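Long-range contacts in VAL-1 (Chlorella virus, PDB 3GNE), which cleaves alginate as a polysaccharide lyase of family 14 (EC 4.2.2.3), with modes of action that depend on pH: residues S133-K138 against R201-R206; F75-F80 against T236-K241. All coordinates share one frame; numbering follows the deposited sequence. Where two conformers were deposited one is given.

Interaction 1 of 2, residues S133-K138 against R201-R206; sequences SDLKQK and RINWSR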
ATOM      1  N   SER A 133      -9.370  14.633   6.951  1.00 10.74           N
ATOM      2  CA  SER A 133      -9.547  15.680   7.953  0.50 11.76           C
ATOM      3  C   SER A 133     -11.033  15.910   8.204  1.00 12.31           C
ATOM      4  O   SER A 133     -11.921  15.625   7.411  1.00 13.77           O
ATOM      5  CB  SER A 133      -8.919  17.006   7.517  0.50 14.31           C
ATOM      6  OG  SER A 133      -9.183  17.124   6.138  0.50 21.38           O
ATOM      7  N   ASP A 134     -11.242  16.399   9.421  1.00 13.29           N
ATOM      8  CA  ASP A 134     -12.572  16.845   9.845  1.00 15.04           C
ATOM      9  C   ASP A 134     -13.556  15.720   9.735  1.00 16.84           C
ATOM     10  O   ASP A 134     -14.690  15.943   9.275  1.00 22.33           O
ATOM     11  CB  ASP A 134     -12.989  18.031   8.963  1.00 23.21           C
ATOM     12  CG  ASP A 134     -11.841  19.024   8.904  1.00 42.15           C
ATOM     13  OD1 ASP A 134     -10.797  18.837   9.585  1.00 80.58           O
ATOM     14  OD2 ASP A 134     -11.897  20.026   8.175  1.00 83.09           O
ATOM     15  N   LEU A 135     -13.186  14.515  10.117  1.00 14.11           N
ATOM     16  CA  LEU A 135     -14.118  13.372  10.062  1.00 13.99           C
ATOM     17  C   LEU A 135     -13.966  12.625  11.355  1.00 13.82           C
ATOM     18  O   LEU A 135     -12.846  12.257  11.755  1.00 14.26           O
ATOM     19  CB  LEU A 135     -13.765  12.491   8.877  1.00 14.78           C
ATOM     20  CG  LEU A 135     -14.691  11.290   8.706  1.00 14.05           C
ATOM     21  CD1 LEU A 135     -16.149  11.735   8.560  1.00 15.25           C
ATOM     22  CD2 LEU A 135     -14.229  10.454   7.515  1.00 13.06           C
ATOM     23  N   LYS A 136     -15.083  12.448  12.046  1.00 14.14           N
ATOM     24  CA  LYS A 136     -15.041  11.806  13.358  1.00 17.82           C
ATOM     25  C   LYS A 136     -14.425  10.418  13.260  1.00 16.00           C
ATOM     26  O   LYS A 136     -14.665   9.658  12.300  1.00 14.57           O
ATOM     27  CB  LYS A 136     -16.488  11.724  13.895  1.00 27.90           C
ATOM     28  CG  LYS A 136     -16.537  11.062  15.286  1.00 36.55           C
ATOM     29  CD  LYS A 136     -17.924  11.163  15.923  1.00 49.54           C
ATOM     30  CE  LYS A 136     -17.919  10.418  17.269  1.00 57.00           C
ATOM     31  NZ  LYS A 136     -16.578   9.754  17.464  1.00 86.90           N
ATOM     32  N   GLN A 137     -13.655  10.031  14.258  1.00 15.14           N
ATOM     33  CA  GLN A 137     -13.172   8.654  14.396  1.00 14.50           C
ATOM     34  C   GLN A 137     -13.424   8.208  15.824  1.00 15.13           C
ATOM     35  O   GLN A 137     -13.464   9.082  16.681  1.00 21.75           O
ATOM     36  CB  GLN A 137     -11.676   8.542  14.114  1.00 13.17           C
ATOM     37  CG  GLN A 137     -11.354   8.998  12.645  1.00 13.39           C
ATOM     38  CD  GLN A 137     -11.865   8.022  11.590  1.00 12.19           C
ATOM     39  OE1 GLN A 137     -12.361   6.908  11.829  1.00 13.18           O
ATOM     40  NE2 GLN A 137     -11.732   8.524  10.332  1.00 11.57           N
ATOM     41  N   LYS A 138     -13.572   6.920  16.063  1.00 15.73           N
ATOM     42  CA  LYS A 138     -13.612   6.465  17.442  1.00 19.77           C
ATOM     43  C   LYS A 138     -12.383   5.697  17.856  1.00 16.34           C
ATOM     44  O   LYS A 138     -12.145   5.428  19.023  1.00 17.15           O
ATOM     45  CB  LYS A 138     -14.850   5.572  17.652  1.00 25.50           C
ATOM     46  CG  LYS A 138     -14.773   4.239  16.899  1.00 28.89           C
ATOM     47  CD  LYS A 138     -16.063   3.474  17.120  1.00 36.12           C
ATOM     48  CE  LYS A 138     -16.721   2.981  15.882  1.00 41.00           C
ATOM     49  NZ  LYS A 138     -17.684   1.874  15.998  1.00 48.62           N
ATOM     50  N   ARG A 201     -14.220  -0.411  12.696  1.00 15.03           N
ATOM     51  CA  ARG A 201     -14.726   0.851  13.268  1.00 15.65           C
ATOM     52  C   ARG A 201     -14.158   2.144  12.698  1.00 13.48           C
ATOM     53  O   ARG A 201     -14.091   3.210  13.312  1.00 16.27           O
ATOM     54  CB  ARG A 201     -14.654   0.704  14.794  1.00 47.85           C
ATOM     55  CG  ARG A 201     -15.745  -0.283  15.262  1.00 89.30           C
ATOM     56  CD  ARG A 201     -15.166  -1.590  15.809  1.00110.94           C
ATOM     57  NE  ARG A 201     -15.958  -2.111  16.923  1.00126.88           N
ATOM     58  CZ  ARG A 201     -15.826  -1.778  18.200  1.00142.27           C
ATOM     59  NH1 ARG A 201     -14.906  -0.893  18.577  1.00149.69           N
ATOM     60  NH2 ARG A 201     -16.623  -2.328  19.114  1.00144.10           N
ATOM     61  N   ILE A 202     -13.776   2.054  11.414  1.00 12.72           N
ATOM     62  CA  ILE A 202     -13.124   3.180  10.740  1.00 13.22           C
ATOM     63  C   ILE A 202     -14.112   4.007   9.956  1.00 13.85           C
ATOM     64  O   ILE A 202     -15.004   3.451   9.303  1.00 13.34           O
ATOM     65  CB  ILE A 202     -12.124   2.626   9.696  1.00 12.51           C
ATOM     66  CG1 ILE A 202     -11.074   1.711  10.354  1.00 11.97           C
ATOM     67  CG2 ILE A 202     -11.482   3.771   8.956  1.00 11.77           C
ATOM     68  CD1 ILE A 202     -10.239   0.954   9.360  1.00 11.16           C
ATOM     69  N   ASN A 203     -14.005   5.319  10.011  1.00 13.11           N
ATOM     70  CA  ASN A 203     -14.672   6.178   9.012  1.00 12.06           C
ATOM     71  C   ASN A 203     -13.691   6.433   7.858  1.00 11.30           C
ATOM     72  O   ASN A 203     -12.700   7.140   8.037  1.00 12.86           O
ATOM     73  CB  ASN A 203     -15.171   7.478   9.604  1.00 13.08           C
ATOM     74  CG  ASN A 203     -16.599   7.478  10.117  1.00 13.22           C
ATOM     75  OD1 ASN A 203     -16.948   8.429  10.831  1.00 16.60           O
ATOM     76  ND2 ASN A 203     -17.404   6.501   9.793  1.00 12.48           N
ATOM     77  N   TRP A 204     -13.982   5.871   6.691  1.00 10.59           N
ATOM     78  CA  TRP A 204     -13.101   6.095   5.537  1.00  9.93           C
ATOM     79  C   TRP A 204     -13.461   7.324   4.751  1.00 10.72           C
ATOM     80  O   TRP A 204     -12.577   7.883   4.067  1.00 10.47           O
ATOM     81  CB  TRP A 204     -13.149   4.868   4.638  1.00 10.78           C
ATOM     82  CG  TRP A 204     -12.316   3.717   5.089  1.00  9.83           C
ATOM     83  CD1 TRP A 204     -12.713   2.470   5.446  1.00 10.71           C
ATOM     84  CD2 TRP A 204     -10.852   3.735   5.229  1.00  8.84           C
ATOM     85  NE1 TRP A 204     -11.627   1.710   5.790  1.00 11.37           N
ATOM     86  CE2 TRP A 204     -10.480   2.456   5.669  1.00 10.22           C
ATOM     87  CE3 TRP A 204      -9.889   4.712   5.015  1.00  9.30           C
ATOM     88  CZ2 TRP A 204      -9.161   2.088   5.916  1.00 10.65           C
ATOM     89  CZ3 TRP A 204      -8.559   4.392   5.247  1.00 10.45           C
ATOM     90  CH2 TRP A 204      -8.229   3.098   5.689  1.00 11.31           C
ATOM     91  N   SER A 205     -14.723   7.803   4.783  1.00 11.54           N
ATOM     92  CA  SER A 205     -15.019   9.029   4.055  1.00 11.05           C
ATOM     93  C   SER A 205     -16.264   9.641   4.693  1.00 11.86           C
ATOM     94  O   SER A 205     -17.006   9.024   5.403  1.00 13.14           O
ATOM     95  CB  SER A 205     -15.244   8.836   2.536  1.00 12.12           C
ATOM     96  OG  SER A 205     -16.577   8.347   2.301  1.00 12.51           O
ATOM     97  N   ARG A 206     -16.423  10.926   4.292  1.00 11.03           N
ATOM     98  CA  ARG A 206     -17.530  11.694   4.873  0.50 12.80           C
ATOM     99  C   ARG A 206     -18.834  11.633   4.098  1.00 13.47           C
ATOM    100  O   ARG A 206     -19.843  12.152   4.600  1.00 16.54           O
ATOM    101  CB  ARG A 206     -17.044  13.152   4.979  0.50 13.12           C
ATOM    102  CG  ARG A 206     -17.031  13.809   3.595  0.50 16.92           C
ATOM    103  CD  ARG A 206     -17.223  15.299   3.755  0.50 20.45           C
ATOM    104  NE  ARG A 206     -16.413  15.905   4.783  0.50 22.28           N
ATOM    105  CZ  ARG A 206     -16.741  16.673   5.807  0.50 28.29           C
ATOM    106  NH1 ARG A 206     -17.991  17.046   6.091  0.50 28.70           N
ATOM    107  NH2 ARG A 206     -15.762  17.097   6.598  0.50 25.87           N
TER
HETATM  108  O   HOH W   1     -14.246  15.026   6.086  1.00 17.37           O
HETATM  109  O   HOH W   2     -12.692   5.365  14.013  1.00 14.37           O
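Gln137 OE1 accepts two hydrogen bonds. The backbone N of Asn203 reaches it at 2.9 Å with an N-H...O angle of 166°, in the carbonyl plane and on a lone pair, and water 2 donates to OE1 at 2.7 Å. The other arm of the same amide, NE2, donates almost straight to Asn203 O at 2.8 Å, with the acceptor lying in the amide plane. One side chain thus reads both polar backbone atoms of a single residue, and this pair of bonds fixes the rotation of the amide. A bend at chi2 (-70°) brings the amide back against Asn203. Water 2 extends the link by accepting from Lys138 N and donating to Arg201 O.

In the sandwich of antiparallel sheets expected of the concanavalin-like clan, the contact ties the loop following strand 125-130 of one sheet to the end of strand 195-202 of the other. That strand end carries a G1 beta bulge, Arg201 and Ile202 both facing Gly186, with Arg201 at positive phi (85°).

Leu135 supplies the apolar part. Its two methyls spread along residues 203-206: CD2 meets Ser205 C at 3.6 Å, while CD1 lies 4.0 Å from Arg206 CB. Pro182 adds further cover to Leu135. Nearby, water 1 lies 2.7 Å from Ser133 O and takes a weak hydrogen bond from Arg206 NH2 in the modelled conformer. At the other end, the aliphatic part of Lys138 crosses Arg201 at about a right angle, and the amine of Lys138 donates to Leu184 O.

Interaction 2 of 2, residues F75-F80 against T236-K241; sequences FAWEVF and TNFQMK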
ATOM      1  N   PHE A  75      -6.100  -5.689  -2.332  1.00 10.13           N
ATOM      2  CA  PHE A  75      -4.996  -5.815  -3.267  1.00  9.86           C
ATOM      3  C   PHE A  75      -3.920  -6.673  -2.607  1.00  8.63           C
ATOM      4  O   PHE A  75      -3.764  -6.678  -1.357  1.00  9.98           O
ATOM      5  CB  PHE A  75      -4.420  -4.427  -3.638  1.00 10.71           C
ATOM      6  CG  PHE A  75      -5.369  -3.754  -4.656  1.00 10.69           C
ATOM      7  CD1 PHE A  75      -5.236  -4.053  -6.001  1.00 11.51           C
ATOM      8  CD2 PHE A  75      -6.342  -2.871  -4.227  1.00 11.86           C
ATOM      9  CE1 PHE A  75      -6.111  -3.515  -6.946  1.00 12.70           C
ATOM     10  CE2 PHE A  75      -7.216  -2.283  -5.141  1.00 12.72           C
ATOM     11  CZ  PHE A  75      -7.030  -2.583  -6.475  1.00 12.84           C
ATOM     12  N   ALA A  76      -3.215  -7.403  -3.444  1.00  9.16           N
ATOM     13  CA  ALA A  76      -2.237  -8.374  -2.924  1.00  9.47           C
ATOM     14  C   ALA A  76      -1.028  -8.407  -3.855  1.00  8.76           C
ATOM     15  O   ALA A  76      -1.140  -8.071  -5.043  1.00  9.23           O
ATOM     16  CB  ALA A  76      -2.879  -9.746  -2.841  1.00 11.17           C
ATOM     17  N   TRP A  77       0.109  -8.771  -3.316  1.00  8.81           N
ATOM     18  CA  TRP A  77       1.346  -8.873  -4.103  1.00  9.40           C
ATOM     19  C   TRP A  77       2.305  -9.745  -3.314  1.00  9.09           C
ATOM     20  O   TRP A  77       2.039 -10.051  -2.132  1.00 10.73           O
ATOM     21  CB  TRP A  77       2.009  -7.507  -4.396  1.00  8.86           C
ATOM     22  CG  TRP A  77       2.224  -6.694  -3.149  1.00  8.44           C
ATOM     23  CD1 TRP A  77       3.343  -6.691  -2.348  1.00  8.18           C
ATOM     24  CD2 TRP A  77       1.312  -5.780  -2.535  1.00  8.99           C
ATOM     25  NE1 TRP A  77       3.175  -5.817  -1.279  1.00  8.21           N
ATOM     26  CE2 TRP A  77       1.929  -5.248  -1.377  1.00  8.51           C
ATOM     27  CE3 TRP A  77      -0.003  -5.348  -2.872  1.00  8.91           C
ATOM     28  CZ2 TRP A  77       1.309  -4.312  -0.536  1.00  8.49           C
ATOM     29  CZ3 TRP A  77      -0.605  -4.410  -2.024  1.00  8.80           C
ATOM     30  CH2 TRP A  77       0.027  -3.912  -0.893  1.00  8.44           C
ATOM     31  N   GLU A  78       3.376 -10.142  -3.970  1.00  8.63           N
ATOM     32  CA  GLU A  78       4.413 -10.914  -3.282  1.00  9.37           C
ATOM     33  C   GLU A  78       5.725 -10.188  -3.385  1.00  9.44           C
ATOM     34  O   GLU A  78       5.993  -9.525  -4.396  1.00 10.23           O
ATOM     35  CB  GLU A  78       4.566 -12.317  -3.922  1.00 10.36           C
ATOM     36  CG  GLU A  78       3.193 -13.048  -3.786  1.00 11.51           C
ATOM     37  CD  GLU A  78       3.233 -14.374  -4.502  1.00 15.57           C
ATOM     38  OE1 GLU A  78       4.324 -14.923  -4.710  1.00 29.47           O
ATOM     39  OE2 GLU A  78       2.186 -14.943  -4.838  1.00 18.63           O
ATOM     40  N   VAL A  79       6.557 -10.286  -2.342  1.00 10.00           N
ATOM     41  CA  VAL A  79       7.876  -9.606  -2.390  1.00  8.57           C
ATOM     42  C   VAL A  79       8.978 -10.501  -1.859  1.00  8.10           C
ATOM     43  O   VAL A  79       8.829 -11.216  -0.888  1.00 10.06           O
ATOM     44  CB  VAL A  79       7.774  -8.308  -1.577  1.00  9.33           C
ATOM     45  CG1 VAL A  79       7.428  -8.626  -0.112  1.00 11.23           C
ATOM     46  CG2 VAL A  79       9.074  -7.513  -1.691  1.00  9.92           C
ATOM     47  N   PHE A  80      10.093 -10.477  -2.573  1.00  9.27           N
ATOM     48  CA  PHE A  80      11.291 -11.246  -2.261  1.00  9.69           C
ATOM     49  C   PHE A  80      12.415 -10.262  -1.885  1.00  9.44           C
ATOM     50  O   PHE A  80      12.785  -9.408  -2.707  1.00  9.65           O
ATOM     51  CB  PHE A  80      11.659 -12.050  -3.487  1.00 10.10           C
ATOM     52  CG  PHE A  80      12.771 -13.080  -3.325  1.00 10.75           C
ATOM     53  CD1 PHE A  80      12.430 -14.438  -3.328  1.00 12.00           C
ATOM     54  CD2 PHE A  80      14.108 -12.771  -3.199  1.00 13.55           C
ATOM     55  CE1 PHE A  80      13.420 -15.392  -3.248  1.00 13.56           C
ATOM     56  CE2 PHE A  80      15.111 -13.720  -3.113  1.00 12.63           C
ATOM     57  CZ  PHE A  80      14.780 -15.056  -3.136  1.00 13.17           C
ATOM     58  N   THR A 236       6.025  -9.195  -7.292  1.00  9.02           N
ATOM     59  CA  THR A 236       5.357  -9.968  -8.354  1.00  9.29           C
ATOM     60  C   THR A 236       3.936 -10.256  -7.966  1.00  8.64           C
ATOM     61  O   THR A 236       3.544 -10.089  -6.822  1.00  9.17           O
ATOM     62  CB  THR A 236       6.152 -11.284  -8.615  1.00 10.72           C
ATOM     63  OG1 THR A 236       5.694 -11.881  -9.836  1.00 11.85           O
ATOM     64  CG2 THR A 236       5.995 -12.264  -7.434  1.00 11.22           C
ATOM     65  N   ASN A 237       3.158 -10.748  -8.940  1.00  9.28           N
ATOM     66  CA  ASN A 237       1.842 -11.300  -8.695  1.00 11.04           C
ATOM     67  C   ASN A 237       0.924 -10.277  -8.030  1.00 10.55           C
ATOM     68  O   ASN A 237       0.304 -10.561  -6.991  1.00 10.66           O
ATOM     69  CB  ASN A 237       1.918 -12.591  -7.844  1.00 12.12           C
ATOM     70  CG  ASN A 237       0.668 -13.418  -8.064  1.00 13.01           C
ATOM     71  OD1 ASN A 237      -0.047 -13.287  -9.058  1.00 14.74           O
ATOM     72  ND2 ASN A 237       0.385 -14.303  -7.083  1.00 15.26           N
ATOM     73  N   PHE A 238       0.824  -9.107  -8.611  1.00  9.58           N
ATOM     74  CA  PHE A 238      -0.113  -8.092  -8.123  1.00  8.84           C
ATOM     75  C   PHE A 238      -1.532  -8.516  -8.484  1.00  9.19           C
ATOM     76  O   PHE A 238      -1.832  -8.767  -9.654  1.00 10.29           O
ATOM     77  CB  PHE A 238       0.180  -6.742  -8.813  1.00  9.83           C
ATOM     78  CG  PHE A 238       1.469  -6.108  -8.328  1.00  8.83           C
ATOM     79  CD1 PHE A 238       1.433  -5.205  -7.271  1.00  9.98           C
ATOM     80  CD2 PHE A 238       2.695  -6.380  -8.913  1.00 10.87           C
ATOM     81  CE1 PHE A 238       2.644  -4.574  -6.864  1.00  9.47           C
ATOM     82  CE2 PHE A 238       3.875  -5.793  -8.526  1.00 10.57           C
ATOM     83  CZ  PHE A 238       3.839  -4.887  -7.472  1.00 10.70           C
ATOM     84  N   GLN A 239      -2.414  -8.639  -7.493  1.00  9.67           N
ATOM     85  CA  GLN A 239      -3.765  -9.105  -7.663  1.00 10.20           C
ATOM     86  C   GLN A 239      -4.755  -8.141  -7.024  1.00 10.23           C
ATOM     87  O   GLN A 239      -4.480  -7.514  -6.017  1.00 10.90           O
ATOM     88  CB  GLN A 239      -3.944 -10.496  -6.989  1.00 11.06           C
ATOM     89  CG  GLN A 239      -3.060 -11.545  -7.646  1.00 13.61           C
ATOM     90  CD  GLN A 239      -3.160 -12.881  -6.959  1.00 18.74           C
ATOM     91  OE1 GLN A 239      -3.156 -12.872  -5.721  1.00 21.69           O
ATOM     92  NE2 GLN A 239      -3.234 -13.997  -7.663  1.00 26.77           N
ATOM     93  N   MET A 240      -5.921  -8.114  -7.685  1.00 10.37           N
ATOM     94  CA  MET A 240      -7.077  -7.431  -7.121  0.50 10.55           C
ATOM     95  C   MET A 240      -8.038  -8.529  -6.666  1.00 10.59           C
ATOM     96  O   MET A 240      -8.363  -9.399  -7.505  1.00 11.52           O
ATOM     97  CB  MET A 240      -7.747  -6.485  -8.112  0.50  9.70           C
ATOM     98  CG  MET A 240      -8.826  -5.651  -7.434  0.50  7.33           C
ATOM     99  SD  MET A 240      -9.631  -4.438  -8.492  0.50  6.97           S
ATOM    100  CE  MET A 240     -10.436  -5.521  -9.757  0.50  6.37           C
ATOM    101  N   LYS A 241      -8.468  -8.516  -5.422  1.00 10.80           N
ATOM    102  CA  LYS A 241      -9.221  -9.639  -4.856  1.00 13.54           C
ATOM    103  C   LYS A 241     -10.494  -9.146  -4.187  1.00 13.91           C
ATOM    104  O   LYS A 241     -10.535  -7.988  -3.771  1.00 13.10           O
ATOM    105  CB  LYS A 241      -8.361 -10.390  -3.822  1.00 12.39           C
ATOM    106  CG  LYS A 241      -7.062 -10.952  -4.441  1.00 13.95           C
ATOM    107  CD  LYS A 241      -6.192 -11.678  -3.400  1.00 17.33           C
ATOM    108  CE  LYS A 241      -6.918 -12.898  -2.864  1.00 16.04           C
ATOM    109  NZ  LYS A 241      -6.032 -13.684  -1.940  1.00 19.53           N
TER
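Strands 75-80 and 236-241 run antiparallel, their axes 4.6 Å apart at closest and 167° between directions, with four backbone hydrogen bonds in two reciprocal pairs, Ala76 with Gln239 and Glu78 with Thr236. Between these pairs the register slips by one residue: Asn237 and Phe238 together stand against Trp77, a beta bulge within the larger antiparallel sheet of a concanavalin-like sandwich. Close CA-H...O contacts accompany the regular bonds, among them Phe238 CA to Ala76 O at 3.2 Å.

Phe75 and Met240 lie side by side on one face, pointing the same way. Phe75 CE1 touches Met240 CG at 3.5 Å, and in the modelled conformer of Met240 the sulfur stands obliquely to the ring, SD being 4.7 Å from the Phe75 centroid, a Met-aromatic contact. In Trp77, chi1 of 53° places CG between backbone N and carbonyl carbon and leads the indole away from strand 236-241. Trp77 CB is therefore the part lying over one face of the Phe238 ring, 4.1 Å from its centroid, as a CH-pi contact. Trp217, on strand 212-221 of the facing sheet, meets both Trp77 and Phe238 edge-to-face, and Phe215 of the same strand stacks on Phe75, so these aromatics belong to the core between the sheets.

Ala76, Glu78, Thr236 and Gln239 turn to the other face. Ala76 CB rests 3.9 Å from Lys241 CD, whose amine forms a salt bridge with Glu169. Glu78 CB packs on Thr236 CG2 at 3.8 Å, and its extended chain carries the carboxylate to the bulge, where Asn237 ND2 donates to Glu78 OE2 at 2.9 Å from above the carboxylate plane, 48° out of it.

In the fold
Interactions 1 and 2 lie on opposite sides of the chain's centre, their centres 28 Å apart and their nearest atoms about 12 Å apart, so they do not touch. They nonetheless reach the same antiparallel sheet, in which strand 231-241 pairs with 72-80, 72-80 with 166-173, 166-173 with 186-192, and 186-192 with 195-202. In sequence, interaction 1 forms wholly within the 155 residues that separate the two segments of interaction 2. Interaction 2, buried, pairs two strands within one sheet, whereas interaction 1, only partly buried, joins the end of strand 195-202 to a loop leaving strand 125-130 of the facing sheet, so both contribute to holding the two-sheet fold.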